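Local structure of serine-pyruvate aminotransferase (AgxT) (Sulfolobus solfataricus, 3ZRR) at residues 114-119 with 147-152; 128-133 with 159-164; 283-288 with 365-370. The protein probably transfers amino groups from serine or alanine to keto acids such as pyruvate or glyoxylate, using pyridoxal 5'-phosphate as cofactor. One frame throughout, in Å; residues are numbered along the deposited sequence. Where two conformers were deposited one is given.

Interaction 1: residues 114-119 with 147-152; sequences VKPGEV and KDVINK. With CA (calcium ion), chain E.
Two neighbouring helices on one face of the large mixed sheet of this class-V aminotransferase meet here, the first turn of helix 116-125 setting Pro116 against Asp148, Val149 and Lys152 of helix 146-153. The proline ring is the wedge. Its CG runs alongside Asp148, 3.8 Å from Asp148 CB, the two side chains pointing the same way, and sits 4.0 Å from Val149 CG2, which it crosses at about a right angle. On the outer side Pro116 CB packs on the aliphatic part of Lys152, with Lys152 CD 3.7 Å away; that chain stays extended until its last torsion (chi4 -83°), so CD and CE both lie along Pro116 CB. Deeper down, Val119 CG1 touches Val149 CG1 at 4.1 Å, and Val119 goes on to rest against Leu81 and Val83 of strand 79-83, so this end of the contact faces the sheet.

Asp148 divides its work. While CB lies against the proline, the carboxylate turns to a calcium ion and holds it unevenly with both oxygens, OD1 at 2.2 Å and OD2 at 2.8 Å from the metal. No hydrogen bond joins the two segments, and Pro116, in the first turn of its helix, has no N-H to offer. The helices are therefore held together here by carbon-to-carbon contact; the Asp148 carboxylate is directed to calcium, which probably balances much of its charge, and makes no polar bond to segment 114-119.

Interaction 2: residues 128-133 with 159-164; sequences YKLVAL and LIVVDG. With PXG (3-[O-phosphonopyridoxyl]--amino-benzoic acid), chain C.
Asp163 ends a parallel strand pair and reaches from it into the cofactor site: its backbone N bonds to Leu133 O at 2.8 Å, and its side chain then leaves the neighbouring strand. CB still grazes that carbonyl, 3.6 Å from Leu133 O. With CG anti to the backbone N (chi1 169°), the carboxylate is carried on to the pyridine ring of the bound pyridoxyl-aminobenzoate adduct. OD2 lies 2.6 Å from ring atom N1, whereas OD1 takes the backbone N-H of Val165, which fixes the turn of the group. An aspartate at the pyridine nitrogen is characteristic of fold type I pyridoxal-phosphate enzymes. With an alanine in place of Asp163, ring N1 would probably lose its acidic partner and the Val165 N-H its acceptor.

Behind this tip runs a regular ladder, the strands only 17° apart. Leu159 N to Lys129 O, at 2.7 Å, is the most bent of its bonds (133° at the hydrogen), at Lys129, where the chain turns a corner. Nearby, Leu130 CD1 packs on Leu159 CB at 3.7 Å. On the other face Leu133 CD1 meets Val162 CG2 at 4.2 Å.

The pair lies mid-sheet, with strand 79-83 beside 128-134 and strand 182-186 beside 157-163. Helix 87-96 covers the face of Leu130, Ala132 and Val161, bringing Phe96 and Trp92, and Trp92 also touches Asp163; helix 146-153 covers the face of Leu133 and Ile160.

Interaction 3: residues 283-288 with 365-370; sequences EALGLE and EPIRFG. With CA (calcium ion), chain F.
The Arg368 guanidinium lies against Gly286, whose CA stands 3.7 Å above the guanidinium plane, offset toward the rim, with Leu285 O over the same face. Ala284 O and Glu283 O approach it obliquely; of these, Ala284 O takes a weak bond from Arg368 NH1 at 3.4 Å. This side chain was modelled in two positions, so these details hold for one of them. Its setting is the Schellman motif that closes helix 264-284: Gly286 has positive phi (83°), and its N bonds back to Glu283 O at 2.8 Å. The positive guanidinium thus sits among carbonyls at the C-terminal end of a helix, where the partial negative charge would probably attract it.

The backbone makes a second join. Leu285 O accepts the Arg368 N-H, Arg368 N to Leu285 O 3.3 Å, with the donor tilted well out of the carbonyl plane, and also receives the CA-H of Ile367. One carbonyl therefore ties the helix end to the loop between helices 346-363 and 371-381.

Two carboxylates lie nearby. Glu365 is held from outside the contact, OE1 by the backbone N-H groups of Val308 and Ala309, OE2 by that of Lys307. Glu288, whose backbone bonds to Ile305 of strand 301-305, grips a calcium ion with both oxygens, while Lys307 and Arg292 also bond to its carboxylate. Phe369 packs on Glu378 of a third subunit, so the loop also reaches the assembly interface.

Between these polar ends, Ile367 puts CG1 between its backbone N and carbonyl carbon (chi1 51°), which turns CG2 to the leucines: Leu285 CB is 4.2 Å from Ile367 CG2, and Leu287 CD2 touches that same methyl at 4.0 Å.

In the fold
Interactions 1 and 2 are layers of one domain, their centres 12 Å apart: the helix pair lies on the sheet pair, with Val149 CG1 4.0 Å from Leu133 CD1 and Ile150 CG2 3.8 Å from Ile160 CD1. Along the chain their segments alternate, and helix 146-153 is the crossover of a beta-alpha-beta unit between strands 128-134 and 157-163. Interaction 2 alone reaches the cofactor, at a site to which Gly63, Thr64, Thr138, Arg337 and, from a second subunit, Tyr240 and Thr243 also contribute. Interaction 3 stands apart, about 34 Å from interaction 1 and 39 Å from interaction 2 between centres. Like interaction 1 it carries a calcium ion, a separate one, held by Glu288 as the other is by Asp148.

Interaction 1: residues 114-119 with 147-152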
loop_
_atom_site.group_PDB
_atom_site.type_symbol
_atom_site.label_atom_id
_atom_site.label_comp_id
_atom_site.label_asym_id
_atom_site.label_seq_id
_atom_site.Cartn_x
_atom_site.Cartn_y
_atom_site.Cartn_z
ATOM N N VAL A 114 -40.025 -20.222 -1.685
ATOM C CA VAL A 114 -40.610 -21.555 -1.768
ATOM C C VAL A 114 -40.636 -22.170 -0.376
ATOM O O VAL A 114 -39.583 -22.322 0.275
ATOM C CB VAL A 114 -39.798 -22.438 -2.742
ATOM C CG1 VAL A 114 -40.437 -23.847 -2.900
ATOM C CG2 VAL A 114 -39.729 -21.746 -4.087
ATOM N N LYS A 115 -41.834 -22.522 0.091
ATOM C CA LYS A 115 -41.948 -23.054 1.457
ATOM C C LYS A 115 -41.309 -24.412 1.512
ATOM O O LYS A 115 -41.281 -25.115 0.491
ATOM C CB LYS A 115 -43.415 -23.151 1.906
ATOM C CG LYS A 115 -44.267 -21.918 1.601
ATOM C CD LYS A 115 -43.955 -20.777 2.563
ATOM C CE LYS A 115 -44.730 -19.481 2.255
ATOM N NZ LYS A 115 -44.068 -18.731 1.164
ATOM N N PRO A 116 -40.790 -24.796 2.695
ATOM C CA PRO A 116 -40.179 -26.097 2.901
ATOM C C PRO A 116 -41.120 -27.243 2.502
ATOM O O PRO A 116 -40.654 -28.245 1.951
ATOM C CB PRO A 116 -39.902 -26.113 4.404
ATOM C CG PRO A 116 -39.665 -24.726 4.767
ATOM C CD PRO A 116 -40.582 -23.913 3.862
ATOM N N GLY A 117 -42.421 -27.080 2.760
ATOM C CA GLY A 117 -43.422 -28.101 2.423
ATOM C C GLY A 117 -43.550 -28.347 0.940
ATOM O O GLY A 117 -43.727 -29.504 0.524
ATOM N N GLU A 118 -43.455 -27.268 0.152
ATOM C CA GLU A 118 -43.526 -27.341 -1.309
ATOM C C GLU A 118 -42.323 -28.113 -1.895
ATOM O O GLU A 118 -42.477 -28.918 -2.834
ATOM C CB GLU A 118 -43.673 -25.936 -1.915
ATOM C CG GLU A 118 -44.850 -25.144 -1.286
ATOM C CD GLU A 118 -44.958 -23.682 -1.733
ATOM O OE1 GLU A 118 -43.986 -22.883 -1.627
ATOM O OE2 GLU A 118 -46.058 -23.311 -2.173
ATOM N N VAL A 119 -41.137 -27.883 -1.338
ATOM C CA VAL A 119 -39.942 -28.641 -1.748
ATOM C C VAL A 119 -40.090 -30.121 -1.354
ATOM O O VAL A 119 -39.842 -31.029 -2.169
ATOM C CB VAL A 119 -38.626 -28.059 -1.156
ATOM C CG1 VAL A 119 -37.376 -28.738 -1.814
ATOM C CG2 VAL A 119 -38.565 -26.527 -1.377
ATOM N N LYS A 147 -32.410 -24.287 6.612
ATOM C CA LYS A 147 -32.443 -25.312 7.660
ATOM C C LYS A 147 -33.771 -26.068 7.633
ATOM O O LYS A 147 -33.777 -27.291 7.674
ATOM C CB LYS A 147 -32.278 -24.676 9.031
ATOM C CG LYS A 147 -32.354 -25.646 10.208
ATOM C CD LYS A 147 -32.805 -24.881 11.439
ATOM C CE LYS A 147 -32.329 -25.500 12.722
ATOM N NZ LYS A 147 -32.507 -24.518 13.846
ATOM N N ASP A 148 -34.886 -25.334 7.553
ATOM C CA ASP A 148 -36.201 -25.954 7.592
ATOM C C ASP A 148 -36.392 -26.817 6.352
ATOM O O ASP A 148 -36.862 -27.960 6.469
ATOM C CB ASP A 148 -37.321 -24.929 7.715
ATOM C CG ASP A 148 -37.284 -24.146 9.048
ATOM O OD1 ASP A 148 -36.647 -24.588 10.037
ATOM O OD2 ASP A 148 -37.915 -23.068 9.116
ATOM N N VAL A 149 -36.009 -26.281 5.185
ATOM C CA VAL A 149 -36.091 -27.017 3.913
ATOM C C VAL A 149 -35.346 -28.341 4.007
ATOM O O VAL A 149 -35.916 -29.397 3.695
ATOM C CB VAL A 149 -35.554 -26.207 2.716
ATOM C CG1 VAL A 149 -35.470 -27.076 1.463
ATOM C CG2 VAL A 149 -36.435 -25.010 2.441
ATOM N N ILE A 150 -34.094 -28.283 4.464
ATOM C CA ILE A 150 -33.238 -29.465 4.531
ATOM C C ILE A 150 -33.776 -30.517 5.505
ATOM O O ILE A 150 -33.794 -31.699 5.180
ATOM C CB ILE A 150 -31.762 -29.105 4.867
ATOM C CG1 ILE A 150 -31.154 -28.308 3.710
ATOM C CG2 ILE A 150 -30.933 -30.363 5.086
ATOM C CD1 ILE A 150 -29.942 -27.515 4.076
ATOM N N ASN A 151 -34.203 -30.092 6.690
ATOM C CA ASN A 151 -34.805 -31.014 7.653
ATOM C C ASN A 151 -35.891 -31.870 7.024
ATOM O O ASN A 151 -35.959 -33.069 7.267
ATOM C CB ASN A 151 -35.353 -30.264 8.862
ATOM C CG ASN A 151 -34.292 -29.998 9.881
ATOM O OD1 ASN A 151 -33.229 -30.614 9.845
ATOM N ND2 ASN A 151 -34.559 -29.079 10.799
ATOM N N LYS A 152 -36.707 -31.250 6.183
ATOM C CA LYS A 152 -37.768 -31.946 5.485
ATOM C C LYS A 152 -37.302 -32.811 4.310
ATOM O O LYS A 152 -37.891 -33.853 4.069
ATOM C CB LYS A 152 -38.841 -30.948 5.024
ATOM C CG LYS A 152 -39.716 -30.435 6.170
ATOM C CD LYS A 152 -40.772 -29.490 5.645
ATOM C CE LYS A 152 -41.371 -28.606 6.726
ATOM N NZ LYS A 152 -42.453 -29.300 7.466
HETATM CA CA CA E . -37.231 -23.320 11.773
#

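Interaction 2: residues 128-133 with 159-164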
loop_
_atom_site.group_PDB
_atom_site.type_symbol
_atom_site.label_atom_id
_atom_site.label_comp_id
_atom_site.label_asym_id
_atom_site.label_seq_id
_atom_site.Cartn_x
_atom_site.Cartn_y
_atom_site.Cartn_z
ATOM N N TYR A 128 -34.630 -37.196 -6.897
ATOM C CA TYR A 128 -33.614 -36.201 -7.315
ATOM C C TYR A 128 -32.223 -36.556 -6.818
ATOM O O TYR A 128 -32.031 -36.937 -5.644
ATOM C CB TYR A 128 -33.997 -34.778 -6.860
ATOM C CG TYR A 128 -35.188 -34.258 -7.622
ATOM C CD1 TYR A 128 -35.040 -33.736 -8.907
ATOM C CD2 TYR A 128 -36.476 -34.355 -7.084
ATOM C CE1 TYR A 128 -36.148 -33.285 -9.623
ATOM C CE2 TYR A 128 -37.590 -33.925 -7.798
ATOM C CZ TYR A 128 -37.417 -33.391 -9.055
ATOM O OH TYR A 128 -38.508 -32.951 -9.751
ATOM N N LYS A 129 -31.253 -36.450 -7.714
ATOM C CA LYS A 129 -29.844 -36.573 -7.341
ATOM C C LYS A 129 -29.429 -35.342 -6.484
ATOM O O LYS A 129 -28.795 -35.470 -5.428
ATOM C CB LYS A 129 -28.996 -36.714 -8.624
ATOM C CG LYS A 129 -27.481 -36.591 -8.485
ATOM C CD LYS A 129 -26.853 -37.775 -7.789
ATOM C CE LYS A 129 -25.322 -37.639 -7.776
ATOM N NZ LYS A 129 -24.720 -38.007 -9.089
ATOM N N LEU A 130 -29.844 -34.163 -6.934
ATOM C CA LEU A 130 -29.351 -32.899 -6.384
ATOM C C LEU A 130 -30.468 -31.881 -6.171
ATOM O O LEU A 130 -31.281 -31.657 -7.060
ATOM C CB LEU A 130 -28.308 -32.292 -7.317
ATOM C CG LEU A 130 -27.628 -31.017 -6.826
ATOM C CD1 LEU A 130 -26.286 -31.375 -6.268
ATOM C CD2 LEU A 130 -27.461 -30.040 -7.988
ATOM N N VAL A 131 -30.498 -31.272 -4.983
ATOM C CA VAL A 131 -31.352 -30.109 -4.770
ATOM C C VAL A 131 -30.496 -28.844 -4.542
ATOM O O VAL A 131 -29.578 -28.854 -3.715
ATOM C CB VAL A 131 -32.353 -30.333 -3.622
ATOM C CG1 VAL A 131 -33.203 -29.082 -3.407
ATOM C CG2 VAL A 131 -33.278 -31.522 -3.958
ATOM N N ALA A 132 -30.783 -27.794 -5.314
ATOM C CA ALA A 132 -30.051 -26.519 -5.222
ATOM C C ALA A 132 -30.920 -25.462 -4.555
ATOM O O ALA A 132 -32.051 -25.247 -4.979
ATOM C CB ALA A 132 -29.608 -26.027 -6.615
ATOM N N LEU A 133 -30.376 -24.825 -3.515
ATOM C CA LEU A 133 -31.032 -23.722 -2.809
ATOM C C LEU A 133 -30.184 -22.444 -2.887
ATOM O O LEU A 133 -28.966 -22.502 -3.095
ATOM C CB LEU A 133 -31.249 -24.076 -1.330
ATOM C CG LEU A 133 -31.810 -25.473 -1.022
ATOM C CD1 LEU A 133 -31.782 -25.780 0.471
ATOM C CD2 LEU A 133 -33.208 -25.548 -1.568
ATOM N N LEU A 159 -28.034 -35.387 -2.852
ATOM C CA LEU A 159 -27.158 -34.220 -2.623
ATOM C C LEU A 159 -27.938 -32.918 -2.462
ATOM O O LEU A 159 -28.909 -32.676 -3.190
ATOM C CB LEU A 159 -26.152 -34.058 -3.765
ATOM C CG LEU A 159 -25.134 -35.177 -4.056
ATOM C CD1 LEU A 159 -24.393 -34.843 -5.375
ATOM C CD2 LEU A 159 -24.122 -35.371 -2.903
ATOM N N ILE A 160 -27.491 -32.098 -1.508
ATOM C CA ILE A 160 -28.027 -30.750 -1.279
ATOM C C ILE A 160 -26.913 -29.688 -1.395
ATOM O O ILE A 160 -25.886 -29.735 -0.685
ATOM C CB ILE A 160 -28.736 -30.639 0.091
ATOM C CG1 ILE A 160 -29.957 -31.581 0.150
ATOM C CG2 ILE A 160 -29.244 -29.214 0.335
ATOM C CD1 ILE A 160 -30.427 -31.886 1.590
ATOM N N VAL A 161 -27.124 -28.734 -2.298
ATOM C CA VAL A 161 -26.193 -27.624 -2.462
ATOM C C VAL A 161 -26.881 -26.299 -2.127
ATOM O O VAL A 161 -28.047 -26.085 -2.485
ATOM C CB VAL A 161 -25.568 -27.578 -3.881
ATOM C CG1 VAL A 161 -26.634 -27.556 -4.956
ATOM C CG2 VAL A 161 -24.622 -26.371 -4.038
ATOM N N VAL A 162 -26.149 -25.423 -1.436
ATOM C CA VAL A 162 -26.649 -24.111 -1.024
ATOM C C VAL A 162 -25.720 -23.012 -1.517
ATOM O O VAL A 162 -24.541 -22.995 -1.167
ATOM C CB VAL A 162 -26.801 -23.978 0.532
ATOM C CG1 VAL A 162 -27.408 -22.595 0.912
ATOM C CG2 VAL A 162 -27.658 -25.129 1.115
ATOM N N ASP A 163 -26.263 -22.118 -2.349
ATOM C CA ASP A 163 -25.584 -20.873 -2.715
ATOM C C ASP A 163 -25.694 -19.866 -1.551
ATOM O O ASP A 163 -26.768 -19.312 -1.295
ATOM C CB ASP A 163 -26.199 -20.326 -4.017
ATOM C CG ASP A 163 -25.763 -18.909 -4.345
ATOM O OD1 ASP A 163 -24.886 -18.321 -3.641
ATOM O OD2 ASP A 163 -26.337 -18.389 -5.337
ATOM N N GLY A 164 -24.577 -19.658 -0.853
ATOM C CA GLY A 164 -24.494 -18.716 0.277
ATOM C C GLY A 164 -23.666 -17.471 -0.047
ATOM O O GLY A 164 -23.101 -16.833 0.853
HETATM N N1 PXG C . -25.247 -16.174 -6.137
HETATM C C2 PXG C . -25.625 -15.063 -5.469
HETATM C C2A PXG C . -26.673 -15.159 -4.377
HETATM C C3 PXG C . -25.027 -13.834 -5.781
HETATM O O3 PXG C . -25.412 -12.738 -5.083
HETATM C C5 PXG C . -23.694 -14.905 -7.455
HETATM C C6 PXG C . -24.300 -16.132 -7.110
HETATM C C5A PXG C . -22.636 -14.868 -8.568
HETATM O OP4 PXG C . -21.385 -14.515 -7.973
HETATM P P PXG C . -20.176 -14.024 -8.875
HETATM O OP1 PXG C . -19.068 -13.871 -7.868
HETATM O OP2 PXG C . -20.674 -12.751 -9.546
HETATM O OP3 PXG C . -20.037 -15.173 -9.854
HETATM C C4 PXG C . -24.054 -13.749 -6.772
HETATM C C4A PXG C . -23.370 -12.440 -7.135
HETATM C C7 PXG C . -26.217 -7.089 -8.075
HETATM C C8 PXG C . -25.090 -8.077 -8.138
HETATM O O2 PXG C . -26.781 -6.742 -9.146
HETATM C C9 PXG C . -25.089 -9.220 -7.325
HETATM C C10 PXG C . -24.035 -10.132 -7.400
HETATM C C11 PXG C . -22.990 -9.866 -8.287
HETATM C C12 PXG C . -22.984 -8.722 -9.094
HETATM C C13 PXG C . -24.040 -7.827 -9.014
HETATM O O8 PXG C . -26.538 -6.634 -6.949
HETATM N N9 PXG C . -24.016 -11.248 -6.627
#

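Interaction 3: residues 283-288 with 365-370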
loop_
_atom_site.group_PDB
_atom_site.type_symbol
_atom_site.label_atom_id
_atom_site.label_comp_id
_atom_site.label_asym_id
_atom_site.label_seq_id
_atom_site.Cartn_x
_atom_site.Cartn_y
_atom_site.Cartn_z
ATOM N N GLU A 283 -39.452 1.403 7.405
ATOM C CA GLU A 283 -40.841 1.326 7.831
ATOM C C GLU A 283 -41.327 2.665 8.398
ATOM O O GLU A 283 -42.426 3.101 8.091
ATOM C CB GLU A 283 -41.038 0.176 8.817
ATOM C CG GLU A 283 -41.190 -1.156 8.099
ATOM C CD GLU A 283 -40.505 -2.292 8.819
ATOM O OE1 GLU A 283 -40.580 -2.346 10.068
ATOM O OE2 GLU A 283 -39.887 -3.134 8.136
ATOM N N ALA A 284 -40.494 3.333 9.200
ATOM C CA ALA A 284 -40.906 4.611 9.784
ATOM C C ALA A 284 -41.105 5.700 8.723
ATOM O O ALA A 284 -41.856 6.650 8.952
ATOM C CB ALA A 284 -39.954 5.046 10.864
ATOM N N LEU A 285 -40.462 5.541 7.563
ATOM C CA LEU A 285 -40.668 6.454 6.439
ATOM C C LEU A 285 -41.930 6.124 5.663
ATOM O O LEU A 285 -42.368 6.926 4.837
ATOM C CB LEU A 285 -39.452 6.469 5.491
ATOM C CG LEU A 285 -38.182 7.025 6.128
ATOM C CD1 LEU A 285 -36.947 6.644 5.347
ATOM C CD2 LEU A 285 -38.287 8.544 6.280
ATOM N N GLY A 286 -42.510 4.957 5.946
ATOM C CA GLY A 286 -43.671 4.465 5.231
ATOM C C GLY A 286 -43.275 3.783 3.928
ATOM O O GLY A 286 -44.098 3.645 3.011
ATOM N N LEU A 287 -42.014 3.366 3.823
ATOM C CA LEU A 287 -41.554 2.661 2.627
ATOM C C LEU A 287 -41.820 1.179 2.759
ATOM O O LEU A 287 -41.675 0.598 3.856
ATOM C CB LEU A 287 -40.075 2.921 2.357
ATOM C CG LEU A 287 -39.774 4.369 1.987
ATOM C CD1 LEU A 287 -38.247 4.645 2.079
ATOM C CD2 LEU A 287 -40.347 4.778 0.620
ATOM N N GLU A 288 -42.224 0.571 1.645
ATOM C CA GLU A 288 -42.519 -0.847 1.620
ATOM C C GLU A 288 -41.280 -1.644 1.196
ATOM O O GLU A 288 -40.539 -1.244 0.289
ATOM C CB GLU A 288 -43.651 -1.086 0.635
ATOM C CG GLU A 288 -44.260 -2.479 0.684
ATOM C CD GLU A 288 -45.357 -2.641 -0.362
ATOM O OE1 GLU A 288 -45.848 -1.601 -0.861
ATOM O OE2 GLU A 288 -45.747 -3.786 -0.682
ATOM N N GLU A 365 -40.844 11.524 -3.396
ATOM C CA GLU A 365 -41.404 10.256 -2.965
ATOM C C GLU A 365 -42.035 10.528 -1.613
ATOM O O GLU A 365 -41.363 11.051 -0.723
ATOM C CB GLU A 365 -40.328 9.169 -2.871
ATOM C CG GLU A 365 -40.817 7.819 -2.287
ATOM C CD GLU A 365 -41.674 6.986 -3.270
ATOM O OE1 GLU A 365 -41.626 7.234 -4.496
ATOM O OE2 GLU A 365 -42.392 6.071 -2.800
ATOM N N PRO A 366 -43.341 10.229 -1.468
ATOM C CA PRO A 366 -43.999 10.503 -0.186
ATOM C C PRO A 366 -43.333 9.693 0.930
ATOM O O PRO A 366 -43.318 8.456 0.878
ATOM C CB PRO A 366 -45.453 10.029 -0.413
ATOM C CG PRO A 366 -45.622 9.976 -1.924
ATOM C CD PRO A 366 -44.264 9.630 -2.455
ATOM N N ILE A 367 -42.759 10.406 1.898
ATOM C CA ILE A 367 -42.132 9.822 3.076
ATOM C C ILE A 367 -42.377 10.707 4.295
ATOM O O ILE A 367 -42.694 11.880 4.169
ATOM C CB ILE A 367 -40.580 9.660 2.904
ATOM C CG1 ILE A 367 -39.927 10.970 2.446
ATOM C CG2 ILE A 367 -40.237 8.510 1.954
ATOM C CD1 ILE A 367 -38.422 11.084 2.810
ATOM N N ARG A 368 -42.206 10.142 5.483
ATOM C CA ARG A 368 -42.287 10.912 6.723
ATOM C C ARG A 368 -40.894 11.432 7.059
ATOM O O ARG A 368 -40.172 10.830 7.865
ATOM C CB ARG A 368 -42.851 10.045 7.861
ATOM C CG ARG A 368 -44.269 9.526 7.574
ATOM C CD ARG A 368 -44.752 8.443 8.527
ATOM N NE ARG A 368 -45.662 7.534 7.817
ATOM C CZ ARG A 368 -45.779 6.228 8.038
ATOM N NH1 ARG A 368 -45.045 5.616 8.959
ATOM N NH2 ARG A 368 -46.627 5.514 7.309
ATOM N N PHE A 369 -40.500 12.541 6.440
ATOM C CA PHE A 369 -39.143 13.080 6.633
ATOM C C PHE A 369 -38.798 13.185 8.116
ATOM O O PHE A 369 -39.643 13.550 8.927
ATOM C CB PHE A 369 -38.983 14.439 5.937
ATOM C CG PHE A 369 -37.544 14.896 5.793
ATOM C CD1 PHE A 369 -36.675 14.265 4.897
ATOM C CD2 PHE A 369 -37.066 15.973 6.540
ATOM C CE1 PHE A 369 -35.330 14.696 4.761
ATOM C CE2 PHE A 369 -35.734 16.418 6.413
ATOM C CZ PHE A 369 -34.863 15.780 5.520
ATOM N N GLY A 370 -37.562 12.829 8.466
ATOM C CA GLY A 370 -37.097 12.869 9.858
ATOM C C GLY A 370 -37.312 11.576 10.636
ATOM O O GLY A 370 -36.496 11.215 11.494
HETATM CA CA CA F . -47.174 -3.224 -2.717
#